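Local coordinates for protein rhamnogalacturonan endolyase YesW (Bacillus subtilis, PDB 2ZUX) that cleaves type I rhamnogalacturonan of plant cell walls by endo-type elimination, releasing oligosaccharides, and requires calcium or manganese for activity, at residues Ile21-Arg26 and Ser65-Arg70; Tyr128-Lys133 and Ser523-Tyr528; Leu28-Ala33 and Pro578-Pro583; Tyr539-Asp544 and Phe566-Gly571. One frame throughout, in Å; residues are numbered along the deposited sequence.

Contact 1: residues Ile21-Arg26 and Ser65-Arg70; sequences IFVSWR and STYTVR
I21, V23 and W25 meet Y67 and V69 across the interior of the beta-sheet domain. The sheet that holds strands 20-24 and 66-73 turns back on itself, consistent with the sandwich of an E-set domain. The two strands therefore face each other and share no backbone bond. Y67 can be followed outward from CB. Its CG lies anti to the carbonyl carbon (chi1 -67°), which sends the ring across to the other strand. On one side of the ring, CD1 and CE1 lie under V23 CG2. That methyl is 4.1 Å from the Y67 ring centroid and 15° off the normal, a CH-pi contact over the face. Farther along the ring, on the same side as V23, I21 CG2 approaches obliquely, 3.7 Å from Y67 CE2. The tip, Y67 OH, comes to 3.4 Å from I21 CB. The hydroxyl is buried among these aliphatic atoms but is satisfied by a hydrogen bond with D58 of strand 55-58. The second aromatic belongs to the first strand. V69 CG2 sits 14° off the normal of the W25 six-membered ring, offset toward the rim of the indole. Between V23 and W25, S24 points away from strand 66-73, and its OG is hydrogen-bonded to D510 N. The last close approach is V69 CG1 to W25 NE1, at 4.0 Å.

Contact 2: residues Tyr128-Lys133 and Ser523-Tyr528; sequences YELILK and SALRIY. With CA (calcium ion), chain H.
L130 and L525 reach toward each other, tip to tip, with L130 CD1 4.1 Å from L525 CD1. The same L130 methyl also touches I527 CD1 at 4.2 Å, so it sits between two side chains of the other strand. Both leucines turn CG away from their own carbonyl carbon, at chi1 -78° in L130 and -60° in L525. The packing slackens toward L132, whose CD1 is 4.4 Å from L525 CD1. All four residues are buried and wholly apolar here. The backbones stay well apart: the strand axes approach to 11.1 Å and cross at 132°, and no hydrogen bond joins the segments. This is the meeting of two blades of the beta-propeller. Strand 129-136 lies in an early blade. Strand 524-528 pairs with 514-519 and also with 91-95, so the first and last parts of the propeller chain share one blade, consistent with the Velcro closure known in beta-propellers. The neighbours of these apolar residues, R526 and E129, do not enter the contact. R526 lies on the more open side of its strand. Its NH1 donates to Y528 OH at 3.2 Å, with the hydroxyl near the guanidinium plane, and S489 O is a further partner. Y91 adds a cation-pi contact to the same guanidinium. On the other strand E129 holds a calcium ion with both carboxylate oxygens; E129 OE2 is 2.5 Å from the metal. D121, D123, D125, the carbonyl of Q127 and a water complete that site.

Contact 3: residues Leu28-Ala33 and Pro578-Pro583; sequences LGTENA and PNMYTP
G29 lies against P578 and M580, with the CA atoms of G29 and P578 only 5.4 Å apart. L28 to E31 form a type I beta turn, closed by E31 N to L28 O at 2.8 Å. The facing segment is extended, and its residues 580-581 form a short strand parallel to strand 3-4. No hydrogen bond crosses between the two segments. The carbonyl of G29 is instead taken by K577 NZ, just before P578. Glycine leaves its CA bare to both neighbours: P578 CG and M580 SD each come to 3.8 Å from G29 CA. M580 bends at chi3 (-82°), which turns its methyl to the threonine. T30 CG2 and M580 CE then meet at 4.0 Å, where the two side chains cross at about a right angle, on the more exposed side. E31 braces the turn from its own side. L28 N donates to E31 OE1 at 2.9 Å, from the anti side and 28° out of the carboxylate plane, while E31 OE2 makes a salt bridge with R10. The contact thus joins a turn of the N-terminal beta-sheet domain to the C-terminal tail, beside the two-strand parallel sheet that brings both chain ends together.

Contact 4: residues Tyr539-Asp544 and Phe566-Gly571; sequences YTLMHD and FFLGDG
F566 turns one edge of its ring to the carboxylate of D544. D544 OD1 lies near the ring plane, 3.4 Å from F566 CD2 and equally far from F566 CE2, so the negative oxygen meets hydrogens of the ring edge and not its face. The planes of the two groups stand 79° apart. D544 CG is anti to the backbone N (chi1 179°), which carries the carboxylate toward F566. This ring edge is only one neighbour of the group. D544 OD1 also bonds S565 OG, and D544 OD2 accepts from the backbone N of V546 and of Y547. These three hydrogen bonds, all to residues just outside the two segments, fix the carboxylate's rotation. The second part of the contact is apolar and looser: L541 CD2 meets L568 CD1 at 4.2 Å, and the two leucines cross at about a right angle. L541 starts a 3-10 turn, in which D544 N bonds L541 O at 3.0 Å. D506, a calcium ligand, accepts from L541 N. By capping backbone nitrogens past the turn, D544 stands at the start of helix 547-553, while F566-G571 follows that helix in a loop leading on to strand 580-581. L541 also packs on Y547 of the helix.

From the N terminus, contact 1 closes first: 65-70 returns to 21-26 within the beta-sheet domain. Contact 3 opens at 28-33, between those two segments, and closes only at 578-583, so contacts 1 and 3 cross. Contacts 2 and 4 both fall within its span, one after the other. Contact 2 closes almost the whole propeller circuit, from 128-133 to 523-528. Contact 4 is short and encloses helix 547-553. Contacts 3 and 4 are neighbours, with a probable hydrogen bond between E31 O and Y539 OH. R26 packs on Y128 and T540, and Y128 on M542, so contacts 1, 2 and 4 meet where the beta-sheet domain adjoins the propeller.

Contact 1: residues Ile21-Arg26 and Ser65-Arg70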
# COMPACT_ATOMS: atom_id res chain seq x y z
N ILE A 21 -23.99 13.15 -14.34
CA ILE A 21 -23.48 12.54 -13.12
C ILE A 21 -22.79 11.22 -13.44
O ILE A 21 -23.42 10.30 -13.96
CB ILE A 21 -24.61 12.33 -12.08
CG1 ILE A 21 -25.41 13.63 -11.86
CG2 ILE A 21 -24.05 11.77 -10.77
CD1 ILE A 21 -24.59 14.84 -11.43
N PHE A 22 -21.50 11.15 -13.17
CA PHE A 22 -20.75 9.91 -13.32
C PHE A 22 -20.94 9.04 -12.09
O PHE A 22 -20.67 9.47 -10.97
CB PHE A 22 -19.27 10.18 -13.57
CG PHE A 22 -18.45 8.94 -13.72
CD1 PHE A 22 -18.26 8.36 -14.96
CD2 PHE A 22 -17.88 8.33 -12.60
CE1 PHE A 22 -17.50 7.19 -15.09
CE2 PHE A 22 -17.12 7.18 -12.73
CZ PHE A 22 -16.94 6.61 -13.98
N VAL A 23 -21.40 7.81 -12.31
CA VAL A 23 -21.68 6.87 -11.23
C VAL A 23 -20.81 5.63 -11.43
O VAL A 23 -20.73 5.10 -12.54
CB VAL A 23 -23.18 6.46 -11.21
CG1 VAL A 23 -23.50 5.55 -10.04
CG2 VAL A 23 -24.09 7.70 -11.16
N SER A 24 -20.13 5.17 -10.38
CA SER A 24 -19.41 3.90 -10.47
C SER A 24 -19.51 3.13 -9.16
O SER A 24 -19.82 3.69 -8.10
CB SER A 24 -17.96 4.04 -10.97
OG SER A 24 -17.04 4.37 -9.93
N TRP A 25 -19.29 1.82 -9.25
CA TRP A 25 -19.48 0.94 -8.11
C TRP A 25 -18.66 -0.34 -8.28
O TRP A 25 -18.07 -0.58 -9.33
CB TRP A 25 -20.98 0.62 -7.91
CG TRP A 25 -21.63 -0.10 -9.07
CD1 TRP A 25 -21.77 -1.46 -9.22
CD2 TRP A 25 -22.23 0.50 -10.23
NE1 TRP A 25 -22.43 -1.74 -10.40
CE2 TRP A 25 -22.72 -0.56 -11.04
CE3 TRP A 25 -22.40 1.82 -10.66
CZ2 TRP A 25 -23.36 -0.33 -12.26
CZ3 TRP A 25 -23.05 2.05 -11.88
CH2 TRP A 25 -23.51 0.97 -12.66
N ARG A 26 -18.63 -1.13 -7.22
CA ARG A 26 -17.82 -2.34 -7.19
C ARG A 26 -18.49 -3.53 -7.83
O ARG A 26 -19.70 -3.72 -7.70
CB ARG A 26 -17.50 -2.73 -5.75
CG ARG A 26 -16.66 -1.74 -4.99
CD ARG A 26 -16.66 -2.07 -3.52
NE ARG A 26 -15.67 -1.28 -2.80
CZ ARG A 26 -15.79 -0.88 -1.54
NH1 ARG A 26 -16.88 -1.13 -0.83
NH2 ARG A 26 -14.79 -0.20 -0.98
N SER A 65 -29.32 14.99 -6.48
CA SER A 65 -29.75 13.60 -6.70
C SER A 65 -29.07 12.60 -5.76
O SER A 65 -27.96 12.84 -5.29
CB SER A 65 -29.49 13.20 -8.16
OG SER A 65 -30.17 14.05 -9.06
N THR A 66 -29.76 11.50 -5.48
CA THR A 66 -29.15 10.38 -4.77
C THR A 66 -29.31 9.11 -5.60
O THR A 66 -30.28 8.96 -6.35
CB THR A 66 -29.72 10.16 -3.35
OG1 THR A 66 -31.09 9.74 -3.43
CG2 THR A 66 -29.63 11.42 -2.50
N TYR A 67 -28.34 8.21 -5.47
CA TYR A 67 -28.30 7.01 -6.29
C TYR A 67 -28.24 5.74 -5.46
O TYR A 67 -27.69 5.72 -4.36
CB TYR A 67 -27.10 7.07 -7.24
CG TYR A 67 -27.23 8.15 -8.28
CD1 TYR A 67 -27.74 7.87 -9.54
CD2 TYR A 67 -26.86 9.47 -7.99
CE1 TYR A 67 -27.88 8.87 -10.49
CE2 TYR A 67 -26.99 10.47 -8.93
CZ TYR A 67 -27.50 10.17 -10.18
OH TYR A 67 -27.63 11.16 -11.11
N THR A 68 -28.82 4.68 -6.01
CA THR A 68 -28.65 3.32 -5.52
C THR A 68 -28.44 2.43 -6.73
O THR A 68 -28.77 2.80 -7.86
CB THR A 68 -29.88 2.82 -4.72
OG1 THR A 68 -31.06 2.97 -5.51
CG2 THR A 68 -30.03 3.58 -3.40
N VAL A 69 -27.86 1.26 -6.48
CA VAL A 69 -27.72 0.23 -7.49
C VAL A 69 -28.32 -1.06 -6.94
O VAL A 69 -28.26 -1.32 -5.74
CB VAL A 69 -26.24 0.06 -7.92
CG1 VAL A 69 -26.00 -1.29 -8.60
CG2 VAL A 69 -25.83 1.20 -8.83
N ARG A 70 -28.93 -1.85 -7.82
CA ARG A 70 -29.45 -3.16 -7.45
C ARG A 70 -28.83 -4.20 -8.37
O ARG A 70 -28.89 -4.06 -9.60
CB ARG A 70 -30.98 -3.21 -7.57
CG ARG A 70 -31.70 -2.19 -6.69
CD ARG A 70 -33.21 -2.37 -6.74
NE ARG A 70 -33.90 -1.14 -6.35
CZ ARG A 70 -35.18 -0.87 -6.60
NH1 ARG A 70 -35.94 -1.73 -7.25
NH2 ARG A 70 -35.69 0.29 -6.19

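Contact 2: residues Tyr128-Lys133 and Ser523-Tyr528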
# COMPACT_ATOMS: atom_id res chain seq x y z
N TYR A 128 -14.36 1.71 3.82
CA TYR A 128 -13.06 1.93 4.45
C TYR A 128 -12.97 3.21 5.26
O TYR A 128 -13.51 4.24 4.86
CB TYR A 128 -11.95 1.93 3.40
CG TYR A 128 -11.70 0.59 2.77
CD1 TYR A 128 -11.22 -0.47 3.54
CD2 TYR A 128 -11.94 0.38 1.42
CE1 TYR A 128 -10.99 -1.71 2.98
CE2 TYR A 128 -11.71 -0.86 0.85
CZ TYR A 128 -11.24 -1.90 1.63
OH TYR A 128 -11.01 -3.13 1.06
N GLU A 129 -12.26 3.11 6.38
CA GLU A 129 -11.74 4.25 7.11
C GLU A 129 -10.30 4.50 6.66
O GLU A 129 -9.62 3.59 6.19
CB GLU A 129 -11.75 3.97 8.62
CG GLU A 129 -13.10 4.14 9.31
CD GLU A 129 -14.16 3.17 8.83
OE1 GLU A 129 -13.98 1.94 8.96
OE2 GLU A 129 -15.20 3.65 8.33
N LEU A 130 -9.85 5.74 6.81
CA LEU A 130 -8.47 6.12 6.55
C LEU A 130 -7.68 6.16 7.86
O LEU A 130 -8.11 6.79 8.82
CB LEU A 130 -8.42 7.48 5.87
CG LEU A 130 -8.76 7.45 4.38
CD1 LEU A 130 -9.24 8.81 3.90
CD2 LEU A 130 -7.56 6.95 3.57
N ILE A 131 -6.54 5.47 7.87
CA ILE A 131 -5.62 5.51 9.00
C ILE A 131 -4.43 6.35 8.53
O ILE A 131 -3.71 5.94 7.60
CB ILE A 131 -5.17 4.08 9.43
CG1 ILE A 131 -6.38 3.17 9.69
CG2 ILE A 131 -4.24 4.14 10.64
CD1 ILE A 131 -7.36 3.65 10.76
N LEU A 132 -4.23 7.51 9.15
CA LEU A 132 -3.27 8.50 8.69
C LEU A 132 -2.12 8.71 9.65
O LEU A 132 -2.32 8.90 10.85
CB LEU A 132 -3.99 9.83 8.50
CG LEU A 132 -3.14 11.04 8.07
CD1 LEU A 132 -2.65 10.85 6.64
CD2 LEU A 132 -3.95 12.32 8.20
N LYS A 133 -0.91 8.70 9.10
CA LYS A 133 0.29 9.05 9.86
C LYS A 133 0.60 10.52 9.65
O LYS A 133 0.66 10.98 8.51
CB LYS A 133 1.47 8.17 9.43
CG LYS A 133 2.77 8.43 10.20
CD LYS A 133 3.92 7.54 9.70
CE LYS A 133 4.43 8.03 8.36
NZ LYS A 133 5.46 7.11 7.76
N SER A 523 -5.02 20.60 6.04
CA SER A 523 -6.33 20.78 6.67
C SER A 523 -7.33 19.71 6.25
O SER A 523 -8.35 19.52 6.89
CB SER A 523 -6.89 22.17 6.36
OG SER A 523 -7.04 22.37 4.97
N ALA A 524 -7.01 19.01 5.15
CA ALA A 524 -7.90 17.99 4.61
C ALA A 524 -7.12 16.97 3.79
O ALA A 524 -6.02 17.25 3.31
CB ALA A 524 -8.99 18.63 3.75
N LEU A 525 -7.71 15.79 3.65
CA LEU A 525 -7.33 14.85 2.60
C LEU A 525 -8.36 14.93 1.49
O LEU A 525 -9.56 15.08 1.77
CB LEU A 525 -7.27 13.41 3.12
CG LEU A 525 -6.29 13.10 4.26
CD1 LEU A 525 -6.46 11.66 4.69
CD2 LEU A 525 -4.85 13.38 3.85
N ARG A 526 -7.92 14.85 0.24
CA ARG A 526 -8.82 14.83 -0.90
C ARG A 526 -8.77 13.47 -1.56
O ARG A 526 -7.68 12.98 -1.87
CB ARG A 526 -8.42 15.89 -1.92
CG ARG A 526 -8.54 17.33 -1.46
CD ARG A 526 -8.17 18.23 -2.59
NE ARG A 526 -8.24 19.65 -2.25
CZ ARG A 526 -7.85 20.62 -3.06
NH1 ARG A 526 -7.37 20.32 -4.26
NH2 ARG A 526 -7.94 21.88 -2.67
N ILE A 527 -9.93 12.87 -1.75
CA ILE A 527 -10.02 11.59 -2.44
C ILE A 527 -10.51 11.84 -3.86
O ILE A 527 -11.65 12.26 -4.05
CB ILE A 527 -10.99 10.62 -1.74
CG1 ILE A 527 -10.69 10.52 -0.24
CG2 ILE A 527 -10.95 9.25 -2.42
CD1 ILE A 527 -11.68 9.65 0.54
N TYR A 528 -9.64 11.59 -4.84
CA TYR A 528 -9.99 11.73 -6.25
C TYR A 528 -10.40 10.36 -6.79
O TYR A 528 -9.71 9.37 -6.57
CB TYR A 528 -8.78 12.23 -7.05
CG TYR A 528 -8.44 13.69 -6.80
CD1 TYR A 528 -8.76 14.67 -7.75
CD2 TYR A 528 -7.80 14.09 -5.63
CE1 TYR A 528 -8.44 16.01 -7.52
CE2 TYR A 528 -7.48 15.43 -5.40
CZ TYR A 528 -7.81 16.37 -6.35
OH TYR A 528 -7.48 17.69 -6.11
CA CA H . -16.27 1.46 7.94
O HOH W 1 -17.78 3.24 7.45

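Contact 3: residues Leu28-Ala33 and Pro578-Pro583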
# COMPACT_ATOMS: atom_id res chain seq x y z
N LEU A 28 -18.12 -7.12 -6.85
CA LEU A 28 -17.60 -7.77 -5.64
C LEU A 28 -17.10 -9.18 -5.92
O LEU A 28 -17.67 -9.88 -6.75
CB LEU A 28 -18.67 -7.79 -4.55
CG LEU A 28 -19.13 -6.41 -4.04
CD1 LEU A 28 -20.39 -6.55 -3.21
CD2 LEU A 28 -18.04 -5.68 -3.25
N GLY A 29 -16.05 -9.58 -5.21
CA GLY A 29 -15.41 -10.89 -5.39
C GLY A 29 -16.33 -12.07 -5.13
O GLY A 29 -16.01 -13.20 -5.51
N THR A 30 -17.45 -11.80 -4.48
CA THR A 30 -18.46 -12.82 -4.19
C THR A 30 -19.48 -12.97 -5.32
O THR A 30 -20.36 -13.83 -5.25
CB THR A 30 -19.20 -12.50 -2.88
OG1 THR A 30 -19.73 -11.17 -2.97
CG2 THR A 30 -18.27 -12.60 -1.67
N GLU A 31 -19.35 -12.14 -6.36
CA GLU A 31 -20.32 -12.12 -7.45
C GLU A 31 -19.82 -12.86 -8.69
O GLU A 31 -18.63 -12.80 -9.01
CB GLU A 31 -20.74 -10.68 -7.78
CG GLU A 31 -21.42 -10.00 -6.60
CD GLU A 31 -21.81 -8.55 -6.86
OE1 GLU A 31 -20.96 -7.75 -7.30
OE2 GLU A 31 -22.97 -8.20 -6.57
N ASN A 32 -20.73 -13.56 -9.35
CA ASN A 32 -20.45 -14.29 -10.58
C ASN A 32 -20.45 -13.39 -11.81
O ASN A 32 -20.99 -12.28 -11.77
CB ASN A 32 -21.48 -15.41 -10.77
CG ASN A 32 -21.27 -16.57 -9.81
OD1 ASN A 32 -20.15 -16.87 -9.39
ND2 ASN A 32 -22.36 -17.26 -9.47
N ALA A 33 -19.87 -13.88 -12.90
CA ALA A 33 -19.82 -13.15 -14.17
C ALA A 33 -21.21 -12.83 -14.72
O ALA A 33 -21.37 -11.90 -15.50
CB ALA A 33 -19.01 -13.93 -15.20
N PRO A 578 -12.39 -14.32 -7.57
CA PRO A 578 -11.54 -14.52 -6.39
C PRO A 578 -12.02 -15.70 -5.54
O PRO A 578 -13.23 -15.88 -5.35
CB PRO A 578 -11.72 -13.21 -5.61
CG PRO A 578 -12.11 -12.21 -6.62
CD PRO A 578 -12.90 -12.94 -7.66
N ASN A 579 -11.08 -16.51 -5.07
CA ASN A 579 -11.37 -17.61 -4.17
C ASN A 579 -11.32 -17.09 -2.74
O ASN A 579 -10.26 -17.07 -2.11
CB ASN A 579 -10.39 -18.77 -4.37
CG ASN A 579 -10.82 -20.03 -3.64
OD1 ASN A 579 -11.94 -20.14 -3.16
ND2 ASN A 579 -9.91 -21.01 -3.55
N MET A 580 -12.47 -16.64 -2.25
CA MET A 580 -12.52 -15.92 -0.98
C MET A 580 -13.76 -16.21 -0.17
O MET A 580 -14.77 -16.69 -0.70
CB MET A 580 -12.42 -14.40 -1.24
CG MET A 580 -13.50 -13.85 -2.18
SD MET A 580 -13.53 -12.06 -2.25
CE MET A 580 -14.50 -11.69 -0.79
N TYR A 581 -13.68 -15.94 1.12
CA TYR A 581 -14.86 -15.85 1.98
C TYR A 581 -14.72 -14.57 2.80
O TYR A 581 -13.62 -14.02 2.92
CB TYR A 581 -14.98 -17.07 2.90
CG TYR A 581 -13.89 -17.18 3.95
CD1 TYR A 581 -14.07 -16.62 5.22
CD2 TYR A 581 -12.70 -17.85 3.68
CE1 TYR A 581 -13.09 -16.71 6.19
CE2 TYR A 581 -11.71 -17.94 4.65
CZ TYR A 581 -11.91 -17.38 5.90
OH TYR A 581 -10.94 -17.47 6.85
N THR A 582 -15.83 -14.10 3.35
CA THR A 582 -15.77 -12.96 4.27
C THR A 582 -16.17 -13.41 5.68
O THR A 582 -16.88 -14.41 5.83
CB THR A 582 -16.67 -11.79 3.80
OG1 THR A 582 -18.05 -12.14 3.94
CG2 THR A 582 -16.38 -11.42 2.35
N PRO A 583 -15.70 -12.69 6.72
CA PRO A 583 -16.19 -12.96 8.07
C PRO A 583 -17.71 -12.80 8.17
O PRO A 583 -18.34 -13.50 8.96
CB PRO A 583 -15.49 -11.89 8.90
CG PRO A 583 -14.23 -11.60 8.15
CD PRO A 583 -14.64 -11.66 6.72

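Contact 4: residues Tyr539-Asp544 and Phe566-Gly571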
# COMPACT_ATOMS: atom_id res chain seq x y z
N TYR A 539 -13.24 -7.21 -11.01
CA TYR A 539 -13.48 -7.31 -9.58
C TYR A 539 -12.75 -6.20 -8.84
O TYR A 539 -11.63 -5.84 -9.20
CB TYR A 539 -13.03 -8.67 -9.04
CG TYR A 539 -13.94 -9.79 -9.47
CD1 TYR A 539 -15.21 -9.91 -8.92
CD2 TYR A 539 -13.54 -10.71 -10.43
CE1 TYR A 539 -16.06 -10.92 -9.31
CE2 TYR A 539 -14.40 -11.74 -10.83
CZ TYR A 539 -15.65 -11.83 -10.26
OH TYR A 539 -16.50 -12.85 -10.65
N THR A 540 -13.39 -5.67 -7.80
CA THR A 540 -12.72 -4.64 -7.00
C THR A 540 -11.32 -5.13 -6.63
O THR A 540 -11.12 -6.29 -6.25
CB THR A 540 -13.55 -4.23 -5.76
OG1 THR A 540 -12.82 -3.22 -5.05
CG2 THR A 540 -13.81 -5.40 -4.82
N LEU A 541 -10.35 -4.24 -6.77
CA LEU A 541 -8.96 -4.65 -6.60
C LEU A 541 -8.64 -5.06 -5.17
O LEU A 541 -7.72 -5.84 -4.93
CB LEU A 541 -8.01 -3.56 -7.10
CG LEU A 541 -8.25 -3.06 -8.54
CD1 LEU A 541 -7.18 -2.05 -8.92
CD2 LEU A 541 -8.29 -4.24 -9.54
N MET A 542 -9.44 -4.58 -4.22
CA MET A 542 -9.28 -4.94 -2.82
C MET A 542 -9.69 -6.38 -2.54
O MET A 542 -9.47 -6.88 -1.44
CB MET A 542 -10.05 -3.96 -1.93
CG MET A 542 -9.50 -2.54 -2.00
SD MET A 542 -7.76 -2.35 -1.56
CE MET A 542 -7.93 -1.96 0.19
N HIS A 543 -10.29 -7.05 -3.54
CA HIS A 543 -10.57 -8.48 -3.44
C HIS A 543 -9.54 -9.34 -4.18
O HIS A 543 -9.71 -10.56 -4.29
CB HIS A 543 -11.98 -8.80 -3.94
CG HIS A 543 -13.07 -8.48 -2.97
ND1 HIS A 543 -12.87 -8.29 -1.62
CD2 HIS A 543 -14.41 -8.39 -3.16
CE1 HIS A 543 -14.03 -8.05 -1.03
NE2 HIS A 543 -14.98 -8.12 -1.95
N ASP A 544 -8.49 -8.71 -4.70
CA ASP A 544 -7.37 -9.46 -5.24
C ASP A 544 -6.36 -9.74 -4.13
O ASP A 544 -6.00 -8.83 -3.40
CB ASP A 544 -6.68 -8.71 -6.37
CG ASP A 544 -5.51 -9.48 -6.93
OD1 ASP A 544 -5.75 -10.47 -7.65
OD2 ASP A 544 -4.35 -9.13 -6.61
N PHE A 566 -2.83 -11.19 -10.92
CA PHE A 566 -3.02 -11.60 -12.30
C PHE A 566 -2.54 -10.47 -13.21
O PHE A 566 -2.37 -9.33 -12.76
CB PHE A 566 -4.51 -11.91 -12.56
CG PHE A 566 -5.41 -10.74 -12.29
CD1 PHE A 566 -5.76 -9.86 -13.31
CD2 PHE A 566 -5.88 -10.49 -11.00
CE1 PHE A 566 -6.57 -8.76 -13.07
CE2 PHE A 566 -6.70 -9.39 -10.75
CZ PHE A 566 -7.04 -8.52 -11.78
N PHE A 567 -2.33 -10.78 -14.48
CA PHE A 567 -1.97 -9.76 -15.45
C PHE A 567 -3.21 -8.95 -15.81
O PHE A 567 -4.14 -9.47 -16.43
CB PHE A 567 -1.33 -10.36 -16.71
CG PHE A 567 -1.13 -9.34 -17.80
CD1 PHE A 567 -0.17 -8.34 -17.65
CD2 PHE A 567 -1.90 -9.37 -18.95
CE1 PHE A 567 0.00 -7.38 -18.63
CE2 PHE A 567 -1.72 -8.42 -19.94
CZ PHE A 567 -0.76 -7.42 -19.78
N LEU A 568 -3.21 -7.69 -15.40
CA LEU A 568 -4.25 -6.74 -15.76
C LEU A 568 -3.61 -5.82 -16.79
O LEU A 568 -2.72 -5.05 -16.47
CB LEU A 568 -4.71 -5.96 -14.53
CG LEU A 568 -6.03 -5.19 -14.61
CD1 LEU A 568 -6.39 -4.62 -13.23
CD2 LEU A 568 -6.00 -4.08 -15.66
N GLY A 569 -4.05 -5.94 -18.03
CA GLY A 569 -3.46 -5.12 -19.08
C GLY A 569 -4.00 -5.48 -20.44
O GLY A 569 -4.92 -6.29 -20.55
N ASP A 570 -3.42 -4.87 -21.46
CA ASP A 570 -3.87 -5.10 -22.82
C ASP A 570 -3.66 -6.56 -23.20
O ASP A 570 -2.59 -7.12 -22.98
CB ASP A 570 -3.15 -4.19 -23.80
CG ASP A 570 -3.70 -4.30 -25.20
OD1 ASP A 570 -4.79 -3.74 -25.45
OD2 ASP A 570 -3.07 -4.97 -26.03
N GLY A 571 -4.71 -7.16 -23.78
CA GLY A 571 -4.65 -8.55 -24.20
C GLY A 571 -4.83 -9.56 -23.07
O GLY A 571 -4.64 -10.75 -23.28